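Local coordinates for hypothetical membrane spanning protein (Thermus thermophilus, PDB 2VPZ), which probably serves as the quinone-binding membrane subunit of a polysulfide reductase-like complex, passing electrons between quinol and its partner subunits, at residues Q11-W16 / P142-L147; G150-T155 / A240-A245. All blocks are in the same frame, centred on the assembly; numbering follows the deposited sequence.

Contact 1: residues Q11-W16 / P142-L147; sequences QEFWHW and PLWNGL
The indole of W144 meets F13 and W14 with the outer corner of its six-membered ring. Leading up to it, L143 packs its side chain on A198, H201 and L202 of helix 196-205, while its carbonyl oxygen accepts a hydrogen bond from the hydroxyl of Y190. The same oxygen takes a weak bond from N145 N, at 3.0 Å, and W144 is the centre of an inverse gamma turn. From this turn the indole extends toward the N-terminal segment, its CG anti to the carbonyl carbon (chi1 -69°). The CA atoms of W14 and W144 remain 13.9 Å apart, so rings alone span the gap. W144 CH2 lies 3.7 Å from W14 CZ3 and 3.8 Å from W14 CE3. The two six-membered rings are inclined by 26°, with centroids 5.9 Å apart, but are slid so far that they barely overlap: a contact of carbon corners rather than a true stack. F13 approaches the same corner, its CZ 4.2 Å from W144 CH2, and also covers one face of W14: F13 CE1 lies 3.6 Å above that ring plane, toward the rim. The aromatic cluster belongs to a membrane subunit of the NrfD type, where it joins the loop before helix 16-41 to the one before helix 148-166. The W14 side chain is about 8 Å from that of H21, which binds ubiquinone in another structure of this protein, with no quinone bound here, while W14 NE1 makes a hydrogen bond to the backbone of another protein's chain. Beyond W144 the chain heads for the subunit boundary, where N145 and L147 pack on G146 of the second copy of this protein.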
ATOM      1  N   GLN C  11      -7.852  23.839  14.037  1.00 43.50           N
ATOM      2  CA  GLN C  11      -8.806  24.764  14.651  1.00 45.82           C
ATOM      3  C   GLN C  11      -9.360  25.811  13.653  1.00 44.92           C
ATOM      4  O   GLN C  11      -8.753  26.094  12.620  1.00 44.36           O
ATOM      5  CB  GLN C  11      -8.186  25.489  15.861  1.00 48.93           C
ATOM      6  CG  GLN C  11      -6.978  26.400  15.531  1.00 55.58           C
ATOM      7  CD  GLN C  11      -5.642  25.637  15.381  1.00 59.61           C
ATOM      8  OE1 GLN C  11      -4.652  26.171  14.850  1.00 61.62           O
ATOM      9  NE2 GLN C  11      -5.609  24.392  15.878  1.00 61.63           N
ATOM     10  N   GLU C  12     -10.520  26.363  13.987  1.00 44.71           N
ATOM     11  CA  GLU C  12     -11.206  27.385  13.201  1.00 43.97           C
ATOM     12  C   GLU C  12     -10.261  28.560  12.839  1.00 43.59           C
ATOM     13  O   GLU C  12      -9.696  29.203  13.728  1.00 43.83           O
ATOM     14  CB  GLU C  12     -12.420  27.895  13.995  1.00 44.62           C
ATOM     15  CG  GLU C  12     -13.273  28.948  13.317  1.00 47.18           C
ATOM     16  CD  GLU C  12     -14.170  29.706  14.298  1.00 48.41           C
ATOM     17  OE1 GLU C  12     -13.637  30.549  15.058  1.00 49.26           O
ATOM     18  OE2 GLU C  12     -15.384  29.423  14.319  1.00 48.97           O
ATOM     19  N   PHE C  13     -10.084  28.817  11.539  1.00 43.12           N
ATOM     20  CA  PHE C  13      -9.234  29.906  11.028  1.00 42.03           C
ATOM     21  C   PHE C  13     -10.048  31.169  10.636  1.00 42.11           C
ATOM     22  O   PHE C  13      -9.478  32.256  10.536  1.00 42.36           O
ATOM     23  CB  PHE C  13      -8.358  29.424   9.833  1.00 40.62           C
ATOM     24  CG  PHE C  13      -9.104  28.586   8.779  1.00 41.04           C
ATOM     25  CD1 PHE C  13      -9.708  29.185   7.657  1.00 40.22           C
ATOM     26  CD2 PHE C  13      -9.232  27.198   8.934  1.00 41.31           C
ATOM     27  CE1 PHE C  13     -10.434  28.408   6.705  1.00 40.09           C
ATOM     28  CE2 PHE C  13      -9.955  26.404   7.995  1.00 40.09           C
ATOM     29  CZ  PHE C  13     -10.559  27.015   6.881  1.00 40.09           C
ATOM     30  N   TRP C  14     -11.358  31.018  10.397  1.00 41.31           N
ATOM     31  CA  TRP C  14     -12.281  32.139  10.050  1.00 41.77           C
ATOM     32  C   TRP C  14     -13.404  32.167  11.109  1.00 43.05           C
ATOM     33  O   TRP C  14     -14.236  31.254  11.152  1.00 43.24           O
ATOM     34  CB  TRP C  14     -12.872  32.011   8.617  1.00 40.22           C
ATOM     35  CG  TRP C  14     -11.868  32.328   7.483  1.00 39.83           C
ATOM     36  CD1 TRP C  14     -10.749  33.124   7.579  1.00 39.32           C
ATOM     37  CD2 TRP C  14     -11.854  31.801   6.124  1.00 38.41           C
ATOM     38  NE1 TRP C  14     -10.049  33.108   6.389  1.00 39.14           N
ATOM     39  CE2 TRP C  14     -10.695  32.307   5.487  1.00 38.41           C
ATOM     40  CE3 TRP C  14     -12.700  30.942   5.393  1.00 37.04           C
ATOM     41  CZ2 TRP C  14     -10.361  31.989   4.139  1.00 37.64           C
ATOM     42  CZ3 TRP C  14     -12.374  30.617   4.046  1.00 35.28           C
ATOM     43  CH2 TRP C  14     -11.209  31.143   3.446  1.00 35.76           C
ATOM     44  N   HIS C  15     -13.405  33.222  11.927  1.00 43.42           N
ATOM     45  CA  HIS C  15     -14.307  33.445  13.057  1.00 45.80           C
ATOM     46  C   HIS C  15     -15.667  34.115  12.778  1.00 46.56           C
ATOM     47  O   HIS C  15     -16.004  34.365  11.619  1.00 46.85           O
ATOM     48  CB  HIS C  15     -13.439  34.189  14.112  1.00 46.19           C
ATOM     49  CG  HIS C  15     -12.085  33.614  14.364  1.00 48.30           C
ATOM     50  ND1 HIS C  15     -11.921  32.396  14.948  1.00 48.01           N
ATOM     51  CD2 HIS C  15     -10.855  34.031  14.024  1.00 48.80           C
ATOM     52  CE1 HIS C  15     -10.652  32.070  14.946  1.00 47.90           C
ATOM     53  NE2 HIS C  15      -9.976  33.053  14.388  1.00 48.45           N
ATOM     54  N   TRP C  16     -16.443  34.371  13.828  1.00 48.75           N
ATOM     55  CA  TRP C  16     -17.733  35.049  13.718  1.00 50.66           C
ATOM     56  C   TRP C  16     -17.475  36.406  13.026  1.00 51.34           C
ATOM     57  O   TRP C  16     -18.309  36.925  12.289  1.00 52.52           O
ATOM     58  CB  TRP C  16     -18.376  35.322  15.100  1.00 52.33           C
ATOM     59  CG  TRP C  16     -17.684  36.426  15.963  1.00 54.40           C
ATOM     60  CD1 TRP C  16     -16.663  36.250  16.876  1.00 54.93           C
ATOM     61  CD2 TRP C  16     -17.932  37.857  15.930  1.00 55.98           C
ATOM     62  NE1 TRP C  16     -16.272  37.468  17.390  1.00 56.12           N
ATOM     63  CE2 TRP C  16     -17.024  38.467  16.831  1.00 56.33           C
ATOM     64  CE3 TRP C  16     -18.826  38.678  15.215  1.00 56.46           C
ATOM     65  CZ2 TRP C  16     -16.986  39.871  17.047  1.00 57.09           C
ATOM     66  CZ3 TRP C  16     -18.796  40.082  15.421  1.00 57.06           C
ATOM     67  CH2 TRP C  16     -17.872  40.657  16.333  1.00 58.07           C
ATOM     68  N   PRO C 142     -14.751  18.958   2.357  1.00 34.76           N
ATOM     69  CA  PRO C 142     -15.984  18.416   1.761  1.00 34.46           C
ATOM     70  C   PRO C 142     -17.323  19.239   1.708  1.00 35.62           C
ATOM     71  O   PRO C 142     -18.175  18.981   0.854  1.00 35.14           O
ATOM     72  CB  PRO C 142     -16.222  17.077   2.454  1.00 35.70           C
ATOM     73  CG  PRO C 142     -14.859  16.683   3.032  1.00 35.99           C
ATOM     74  CD  PRO C 142     -14.157  18.026   3.321  1.00 35.94           C
ATOM     75  N   LEU C 143     -17.543  20.176   2.623  1.00 36.15           N
ATOM     76  CA  LEU C 143     -18.797  20.952   2.594  1.00 36.07           C
ATOM     77  C   LEU C 143     -18.767  22.115   1.579  1.00 35.61           C
ATOM     78  O   LEU C 143     -19.802  22.541   1.073  1.00 36.46           O
ATOM     79  CB  LEU C 143     -19.218  21.457   4.009  1.00 34.55           C
ATOM     80  CG  LEU C 143     -19.346  20.381   5.113  1.00 34.03           C
ATOM     81  CD1 LEU C 143     -20.123  20.920   6.339  1.00 35.00           C
ATOM     82  CD2 LEU C 143     -20.033  19.131   4.544  1.00 32.00           C
ATOM     83  N   TRP C 144     -17.576  22.616   1.251  1.00 35.64           N
ATOM     84  CA  TRP C 144     -17.457  23.719   0.291  1.00 36.19           C
ATOM     85  C   TRP C 144     -17.381  23.266  -1.142  1.00 35.99           C
ATOM     86  O   TRP C 144     -16.412  23.555  -1.854  1.00 36.05           O
ATOM     87  CB  TRP C 144     -16.239  24.581   0.641  1.00 36.30           C
ATOM     88  CG  TRP C 144     -16.477  25.324   1.906  1.00 36.55           C
ATOM     89  CD1 TRP C 144     -17.694  25.536   2.520  1.00 36.04           C
ATOM     90  CD2 TRP C 144     -15.508  25.978   2.733  1.00 36.51           C
ATOM     91  NE1 TRP C 144     -17.528  26.277   3.661  1.00 37.39           N
ATOM     92  CE2 TRP C 144     -16.199  26.569   3.813  1.00 37.25           C
ATOM     93  CE3 TRP C 144     -14.109  26.141   2.652  1.00 36.69           C
ATOM     94  CZ2 TRP C 144     -15.530  27.303   4.838  1.00 38.19           C
ATOM     95  CZ3 TRP C 144     -13.439  26.868   3.657  1.00 35.86           C
ATOM     96  CH2 TRP C 144     -14.153  27.444   4.728  1.00 37.20           C
ATOM     97  N   ASN C 145     -18.411  22.566  -1.592  1.00 36.16           N
ATOM     98  CA  ASN C 145     -18.411  22.062  -2.959  1.00 35.88           C
ATOM     99  C   ASN C 145     -18.874  23.125  -3.980  1.00 36.47           C
ATOM    100  O   ASN C 145     -19.096  24.296  -3.625  1.00 35.63           O
ATOM    101  CB  ASN C 145     -19.246  20.755  -3.055  1.00 33.65           C
ATOM    102  CG  ASN C 145     -20.755  20.984  -3.012  1.00 32.83           C
ATOM    103  OD1 ASN C 145     -21.549  20.040  -2.974  1.00 29.93           O
ATOM    104  ND2 ASN C 145     -21.153  22.258  -3.021  1.00 31.82           N
ATOM    105  N   GLY C 146     -18.971  22.693  -5.233  1.00 36.10           N
ATOM    106  CA  GLY C 146     -19.379  23.563  -6.324  1.00 37.37           C
ATOM    107  C   GLY C 146     -20.587  24.472  -6.129  1.00 36.80           C
ATOM    108  O   GLY C 146     -20.559  25.604  -6.591  1.00 39.15           O
ATOM    109  N   LEU C 147     -21.629  24.000  -5.443  1.00 37.69           N
ATOM    110  CA  LEU C 147     -22.848  24.804  -5.166  1.00 38.59           C
ATOM    111  C   LEU C 147     -22.572  26.163  -4.454  1.00 39.70           C
ATOM    112  O   LEU C 147     -23.402  27.081  -4.501  1.00 40.36           O
ATOM    113  CB  LEU C 147     -23.911  24.015  -4.359  1.00 37.56           C
ATOM    114  CG  LEU C 147     -25.291  23.597  -4.887  1.00 37.24           C
ATOM    115  CD1 LEU C 147     -26.211  23.181  -3.705  1.00 37.37           C
ATOM    116  CD2 LEU C 147     -25.970  24.732  -5.694  1.00 36.31           C
TER

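Contact 2: residues G150-T155 / A240-A245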
ATOM      1  N   GLY C 150     -22.774  28.888  -6.482  1.00 41.54           N
ATOM      2  CA  GLY C 150     -24.132  29.212  -6.870  1.00 41.99           C
ATOM      3  C   GLY C 150     -24.913  29.866  -5.735  1.00 43.05           C
ATOM      4  O   GLY C 150     -25.662  30.850  -5.925  1.00 43.69           O
ATOM      5  N   LEU C 151     -24.739  29.332  -4.529  1.00 43.49           N
ATOM      6  CA  LEU C 151     -25.371  29.835  -3.315  1.00 42.42           C
ATOM      7  C   LEU C 151     -24.878  31.237  -2.902  1.00 42.88           C
ATOM      8  O   LEU C 151     -25.673  32.075  -2.450  1.00 42.00           O
ATOM      9  CB  LEU C 151     -25.169  28.853  -2.140  1.00 42.63           C
ATOM     10  CG  LEU C 151     -26.034  27.583  -2.176  1.00 43.66           C
ATOM     11  CD1 LEU C 151     -25.715  26.661  -0.980  1.00 44.09           C
ATOM     12  CD2 LEU C 151     -27.527  27.972  -2.176  1.00 44.31           C
ATOM     13  N   PHE C 152     -23.594  31.535  -3.076  1.00 42.22           N
ATOM     14  CA  PHE C 152     -23.166  32.844  -2.654  1.00 42.56           C
ATOM     15  C   PHE C 152     -23.640  34.035  -3.548  1.00 43.48           C
ATOM     16  O   PHE C 152     -24.067  35.054  -2.993  1.00 45.02           O
ATOM     17  CB  PHE C 152     -21.692  32.816  -2.203  1.00 41.62           C
ATOM     18  CG  PHE C 152     -21.487  32.302  -0.766  1.00 40.85           C
ATOM     19  CD1 PHE C 152     -21.769  30.975  -0.449  1.00 40.22           C
ATOM     20  CD2 PHE C 152     -21.094  33.173   0.273  1.00 40.47           C
ATOM     21  CE1 PHE C 152     -21.673  30.493   0.869  1.00 39.79           C
ATOM     22  CE2 PHE C 152     -20.992  32.710   1.611  1.00 39.39           C
ATOM     23  CZ  PHE C 152     -21.283  31.370   1.906  1.00 39.13           C
ATOM     24  N   PRO C 153     -23.583  33.917  -4.906  1.00 43.96           N
ATOM     25  CA  PRO C 153     -24.073  35.011  -5.763  1.00 44.56           C
ATOM     26  C   PRO C 153     -25.621  35.298  -5.595  1.00 44.67           C
ATOM     27  O   PRO C 153     -26.053  36.454  -5.493  1.00 44.53           O
ATOM     28  CB  PRO C 153     -23.737  34.550  -7.176  1.00 44.76           C
ATOM     29  CG  PRO C 153     -22.442  33.801  -6.995  1.00 43.96           C
ATOM     30  CD  PRO C 153     -22.610  33.085  -5.636  1.00 44.86           C
ATOM     31  N   LEU C 154     -26.446  34.253  -5.579  1.00 44.48           N
ATOM     32  CA  LEU C 154     -27.895  34.393  -5.421  1.00 44.86           C
ATOM     33  C   LEU C 154     -28.298  34.968  -4.056  1.00 45.50           C
ATOM     34  O   LEU C 154     -29.289  35.695  -3.929  1.00 46.62           O
ATOM     35  CB  LEU C 154     -28.634  33.046  -5.635  1.00 44.33           C
ATOM     36  CG  LEU C 154     -28.835  32.549  -7.088  1.00 44.60           C
ATOM     37  CD1 LEU C 154     -29.022  31.013  -7.121  1.00 45.42           C
ATOM     38  CD2 LEU C 154     -30.035  33.266  -7.756  1.00 43.80           C
ATOM     39  N   THR C 155     -27.518  34.668  -3.033  1.00 45.65           N
ATOM     40  CA  THR C 155     -27.821  35.129  -1.686  1.00 45.08           C
ATOM     41  C   THR C 155     -27.438  36.602  -1.441  1.00 44.97           C
ATOM     42  O   THR C 155     -28.085  37.307  -0.638  1.00 45.51           O
ATOM     43  CB  THR C 155     -27.179  34.131  -0.648  1.00 45.82           C
ATOM     44  OG1 THR C 155     -28.211  33.476   0.087  1.00 47.61           O
ATOM     45  CG2 THR C 155     -26.220  34.850   0.267  1.00 46.45           C
ATOM     46  N   ALA C 240     -23.452  32.863   6.838  1.00 44.66           N
ATOM     47  CA  ALA C 240     -22.584  32.742   8.009  1.00 43.31           C
ATOM     48  C   ALA C 240     -22.456  31.285   8.501  1.00 42.97           C
ATOM     49  O   ALA C 240     -21.369  30.849   8.880  1.00 42.78           O
ATOM     50  CB  ALA C 240     -23.073  33.664   9.168  1.00 42.49           C
ATOM     51  N   LEU C 241     -23.556  30.535   8.459  1.00 42.46           N
ATOM     52  CA  LEU C 241     -23.582  29.138   8.880  1.00 43.20           C
ATOM     53  C   LEU C 241     -22.685  28.235   7.970  1.00 44.38           C
ATOM     54  O   LEU C 241     -21.994  27.323   8.463  1.00 45.26           O
ATOM     55  CB  LEU C 241     -25.038  28.564   8.999  1.00 43.01           C
ATOM     56  CG  LEU C 241     -25.584  27.215   8.494  1.00 44.10           C
ATOM     57  CD1 LEU C 241     -24.459  26.220   8.169  1.00 45.02           C
ATOM     58  CD2 LEU C 241     -26.571  26.563   9.506  1.00 44.81           C
ATOM     59  N   LEU C 242     -22.663  28.488   6.659  1.00 42.78           N
ATOM     60  CA  LEU C 242     -21.835  27.701   5.748  1.00 42.07           C
ATOM     61  C   LEU C 242     -20.348  28.039   5.933  1.00 41.59           C
ATOM     62  O   LEU C 242     -19.486  27.186   5.716  1.00 40.51           O
ATOM     63  CB  LEU C 242     -22.232  27.897   4.259  1.00 43.45           C
ATOM     64  CG  LEU C 242     -23.551  27.286   3.747  1.00 43.95           C
ATOM     65  CD1 LEU C 242     -24.015  27.967   2.432  1.00 44.59           C
ATOM     66  CD2 LEU C 242     -23.403  25.754   3.562  1.00 43.62           C
ATOM     67  N   VAL C 243     -20.055  29.277   6.323  1.00 40.74           N
ATOM     68  CA  VAL C 243     -18.671  29.728   6.534  1.00 40.23           C
ATOM     69  C   VAL C 243     -18.046  29.126   7.821  1.00 40.04           C
ATOM     70  O   VAL C 243     -16.872  28.732   7.834  1.00 39.71           O
ATOM     71  CB  VAL C 243     -18.572  31.319   6.559  1.00 39.31           C
ATOM     72  CG1 VAL C 243     -17.201  31.779   7.103  1.00 38.90           C
ATOM     73  CG2 VAL C 243     -18.799  31.890   5.135  1.00 40.21           C
ATOM     74  N   LEU C 244     -18.833  29.037   8.888  1.00 40.38           N
ATOM     75  CA  LEU C 244     -18.371  28.470  10.156  1.00 40.35           C
ATOM     76  C   LEU C 244     -18.376  26.928  10.152  1.00 40.28           C
ATOM     77  O   LEU C 244     -17.430  26.301  10.609  1.00 42.03           O
ATOM     78  CB  LEU C 244     -19.229  29.016  11.338  1.00 39.57           C
ATOM     79  CG  LEU C 244     -19.188  30.550  11.488  1.00 40.68           C
ATOM     80  CD1 LEU C 244     -20.291  31.060  12.419  1.00 39.69           C
ATOM     81  CD2 LEU C 244     -17.797  30.997  11.988  1.00 40.93           C
ATOM     82  N   ALA C 245     -19.417  26.313   9.603  1.00 39.96           N
ATOM     83  CA  ALA C 245     -19.532  24.857   9.571  1.00 40.61           C
ATOM     84  C   ALA C 245     -18.717  24.101   8.505  1.00 41.07           C
ATOM     85  O   ALA C 245     -18.533  22.877   8.601  1.00 41.55           O
ATOM     86  CB  ALA C 245     -21.024  24.430   9.459  1.00 39.74           C
TER
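Both L151 and L242 hold CG anti to the carbonyl carbon (chi1 -75° and -72°), which sends a methyl of each into the gap between their helices, L151 CD1 to L242 CD1 at 4.0 Å. The two side chains cross at about a right angle. F152 runs alongside L242 in the opposing direction, its ring carbon CE1 3.8 Å from L242 CD1, so that one leucine methyl serves both residues of helix 148-166. Farther out on the ring, F152 CZ touches V243 CG2 at 4.1 Å. This is purely apolar packing between antiparallel helices, both predicted to span the membrane; the N-to-C directions of the two short segments make an angle of 149°, and their axes come within 12.1 Å, a spacing bridged by the side chains of L151, F152, L242 and V243. Helix 148-166 is kinked at P153, whose nitrogen carries no hydrogen for the preceding turn, and the carbonyl of F152 receives a hydrogen bond from R239 NH2. Around this buried interface, L151 and L154 lean on L186 of helix 175-189, V243 packs on F22 of helix 16-41, and L154 also reaches A182 of the second subunit.

How the contacts relate
From the N terminus, contact 1 opens in the loop ahead of helix 16-41 and closes after helix 117-136, embracing four long helices. Contact 2 then opens on helix 148-166 and closes on helix 227-245, with helices 175-189, 196-205 and 210-217 between. The two are in series, neither nested nor crossed, and their centres lie 9 Å apart. They meet directly where W144 NE1 probably donates a hydrogen bond to L242 O, at 3.0 Å, tying the loop of contact 1 to the C-terminal helix of contact 2. The N-terminal approach, helix 148-166 and helix 227-245 are thus joined, and both contacts border the second subunit.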